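Local coordinates for adhesion and penetration protein autotransporter (Haemophilus influenzae, PDB 3SYJ) that promotes bacterial adherence to host cells, invasion and bacterial aggregation, and is probably also a serine protease of the autotransporter family, at residues Phe5-Tyr9 and Gln10-Asp14. Sequence-based numbering, arbitrary orientation.
Sequences FGIDY and QYYRD
Ile7 meets two tyrosines of the following turn, Tyr11 and Tyr12, where the loop after strand 2-4 runs into the first turn of helix 9-17, near the start of the peptidase S6 domain. Both tyrosine side chains cross the isoleucine at about a right angle. With chi1 at -71° its CG1 lies beside the backbone N, which leaves the CG2 methyl anti to that N and able to serve both rings: it lies 3.4 Å from CD2 of Tyr11 and, more loosely, 4.1 Å from CE2 of Tyr12. The CD1 methyl comes within 4.0 Å of Tyr12 OH. Tyr11 also has the CB of Asp8 alongside, while its hydroxyl is hydrogen-bonded to the backbone N of Tyr32.

The helix start is secured by main-chain bonds. Asp8 O accepts from Tyr11 N at 3.2 Å, with the donor well above the carbonyl plane, and the same oxygen sits at the edge of the Tyr11 ring. Tyr9 O receives Arg13 N and, weakly, Tyr12 N, while the edge of the Tyr12 ring is turned to it. CG of Tyr9, anti to the backbone N (chi1 -156°), carries the ring away from the Ile7 cluster and brings CD2 to 4.2 Å from CG of Arg13; the ring and guanidinium planes are 65° apart. Tyr9 OH is hydrogen-bonded to Tyr177 OH, and Trp161 meets the Tyr9 ring edge-to-face.

A later part of the passenger domain, within the region of its beta-helix, also meets this helix: Glu609 takes Tyr9 N at the helix start, and one turn on Asp14 bonds to His596 and Ala597. Gln10 NE2, also bonded to Ala597 O, reaches Asp14 OD1 at 2.9 Å; the oxygen lies in the amide plane but is approached from above the carboxylate plane.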
loop_
_atom_site.group_PDB
_atom_site.type_symbol
_atom_site.label_atom_id
_atom_site.label_comp_id
_atom_site.label_asym_id
_atom_site.label_seq_id
_atom_site.Cartn_x
_atom_site.Cartn_y
_atom_site.Cartn_z
ATOM N N PHE A 5 14.941 47.864 41.733
ATOM C CA PHE A 5 16.049 46.916 41.678
ATOM C C PHE A 5 15.649 45.506 42.122
ATOM O O PHE A 5 16.375 44.541 41.873
ATOM C CB PHE A 5 17.235 47.423 42.511
ATOM C CG PHE A 5 18.468 46.565 42.399
ATOM C CD1 PHE A 5 19.175 46.504 41.209
ATOM C CD2 PHE A 5 18.918 45.821 43.481
ATOM C CE1 PHE A 5 20.309 45.717 41.093
ATOM C CE2 PHE A 5 20.053 45.034 43.376
ATOM C CZ PHE A 5 20.751 44.982 42.181
ATOM N N GLY A 6 14.489 45.390 42.761
ATOM C CA GLY A 6 13.958 44.092 43.144
ATOM C C GLY A 6 13.390 43.291 41.979
ATOM O O GLY A 6 13.033 42.119 42.130
ATOM N N ILE A 7 13.303 43.935 40.816
ATOM C CA ILE A 7 12.826 43.296 39.591
ATOM C C ILE A 7 13.885 43.464 38.497
ATOM O O ILE A 7 14.499 44.532 38.391
ATOM C CB ILE A 7 11.490 43.915 39.141
ATOM C CG1 ILE A 7 10.367 43.496 40.089
ATOM C CG2 ILE A 7 11.148 43.524 37.706
ATOM C CD1 ILE A 7 9.117 44.325 39.941
ATOM N N ASP A 8 14.117 42.408 37.712
ATOM C CA ASP A 8 15.095 42.452 36.621
ATOM C C ASP A 8 14.931 43.717 35.806
ATOM O O ASP A 8 13.823 44.056 35.393
ATOM C CB ASP A 8 14.928 41.264 35.679
ATOM C CG ASP A 8 15.424 39.972 36.276
ATOM O OD1 ASP A 8 16.228 40.018 37.229
ATOM O OD2 ASP A 8 15.012 38.905 35.788
ATOM N N TYR A 9 16.038 44.412 35.576
ATOM C CA TYR A 9 16.025 45.627 34.773
ATOM C C TYR A 9 15.513 45.306 33.378
ATOM O O TYR A 9 14.903 46.152 32.730
ATOM C CB TYR A 9 17.431 46.217 34.684
ATOM C CG TYR A 9 17.480 47.702 34.391
ATOM C CD1 TYR A 9 16.686 48.602 35.090
ATOM C CD2 TYR A 9 18.352 48.206 33.441
ATOM C CE1 TYR A 9 16.751 49.972 34.831
ATOM C CE2 TYR A 9 18.423 49.565 33.176
ATOM C CZ TYR A 9 17.627 50.439 33.868
ATOM O OH TYR A 9 17.714 51.779 33.584
ATOM N N GLN A 10 15.748 44.076 32.923
ATOM C CA GLN A 10 15.344 43.677 31.577
ATOM C C GLN A 10 13.864 43.937 31.295
ATOM O O GLN A 10 13.505 44.312 30.176
ATOM C CB GLN A 10 15.689 42.217 31.297
ATOM C CG GLN A 10 15.693 41.883 29.809
ATOM C CD GLN A 10 16.798 42.611 29.040
ATOM O OE1 GLN A 10 17.934 42.707 29.506
ATOM N NE2 GLN A 10 16.466 43.115 27.853
ATOM N N TYR A 11 13.008 43.749 32.299
ATOM C CA TYR A 11 11.575 43.996 32.115
ATOM C C TYR A 11 11.327 45.407 31.606
ATOM O O TYR A 11 10.602 45.622 30.648
ATOM C CB TYR A 11 10.810 43.809 33.425
ATOM C CG TYR A 11 10.496 42.379 33.777
ATOM C CD1 TYR A 11 9.463 41.695 33.139
ATOM C CD2 TYR A 11 11.210 41.718 34.769
ATOM C CE1 TYR A 11 9.169 40.378 33.476
ATOM C CE2 TYR A 11 10.925 40.414 35.113
ATOM C CZ TYR A 11 9.908 39.749 34.469
ATOM O OH TYR A 11 9.638 38.453 34.825
ATOM N N TYR A 12 11.943 46.371 32.260
ATOM C CA TYR A 12 11.729 47.758 31.918
ATOM C C TYR A 12 12.327 48.114 30.563
ATOM O O TYR A 12 11.849 49.012 29.877
ATOM C CB TYR A 12 12.351 48.629 32.998
ATOM C CG TYR A 12 11.800 48.397 34.386
ATOM C CD1 TYR A 12 10.637 49.035 34.813
ATOM C CD2 TYR A 12 12.450 47.556 35.277
ATOM C CE1 TYR A 12 10.138 48.837 36.093
ATOM C CE2 TYR A 12 11.963 47.352 36.557
ATOM C CZ TYR A 12 10.807 47.993 36.961
ATOM O OH TYR A 12 10.329 47.783 38.237
ATOM N N ARG A 13 13.399 47.432 30.192
ATOM C CA ARG A 13 14.021 47.684 28.901
ATOM C C ARG A 13 13.170 47.069 27.792
ATOM O O ARG A 13 12.874 47.726 26.801
ATOM C CB ARG A 13 15.443 47.127 28.864
ATOM C CG ARG A 13 16.437 47.850 29.770
ATOM C CD ARG A 13 16.647 49.297 29.364
ATOM N NE ARG A 13 16.603 49.459 27.916
ATOM C CZ ARG A 13 17.588 49.120 27.097
ATOM N NH1 ARG A 13 18.690 48.610 27.616
ATOM N NH2 ARG A 13 17.473 49.276 25.780
ATOM N N ASP A 14 12.771 45.813 27.971
ATOM C CA ASP A 14 11.941 45.125 26.982
ATOM C C ASP A 14 10.623 45.869 26.775
ATOM O O ASP A 14 10.152 46.026 25.642
ATOM C CB ASP A 14 11.678 43.672 27.399
ATOM C CG ASP A 14 12.880 42.759 27.147
ATOM O OD1 ASP A 14 13.856 43.223 26.513
ATOM O OD2 ASP A 14 12.847 41.582 27.580
#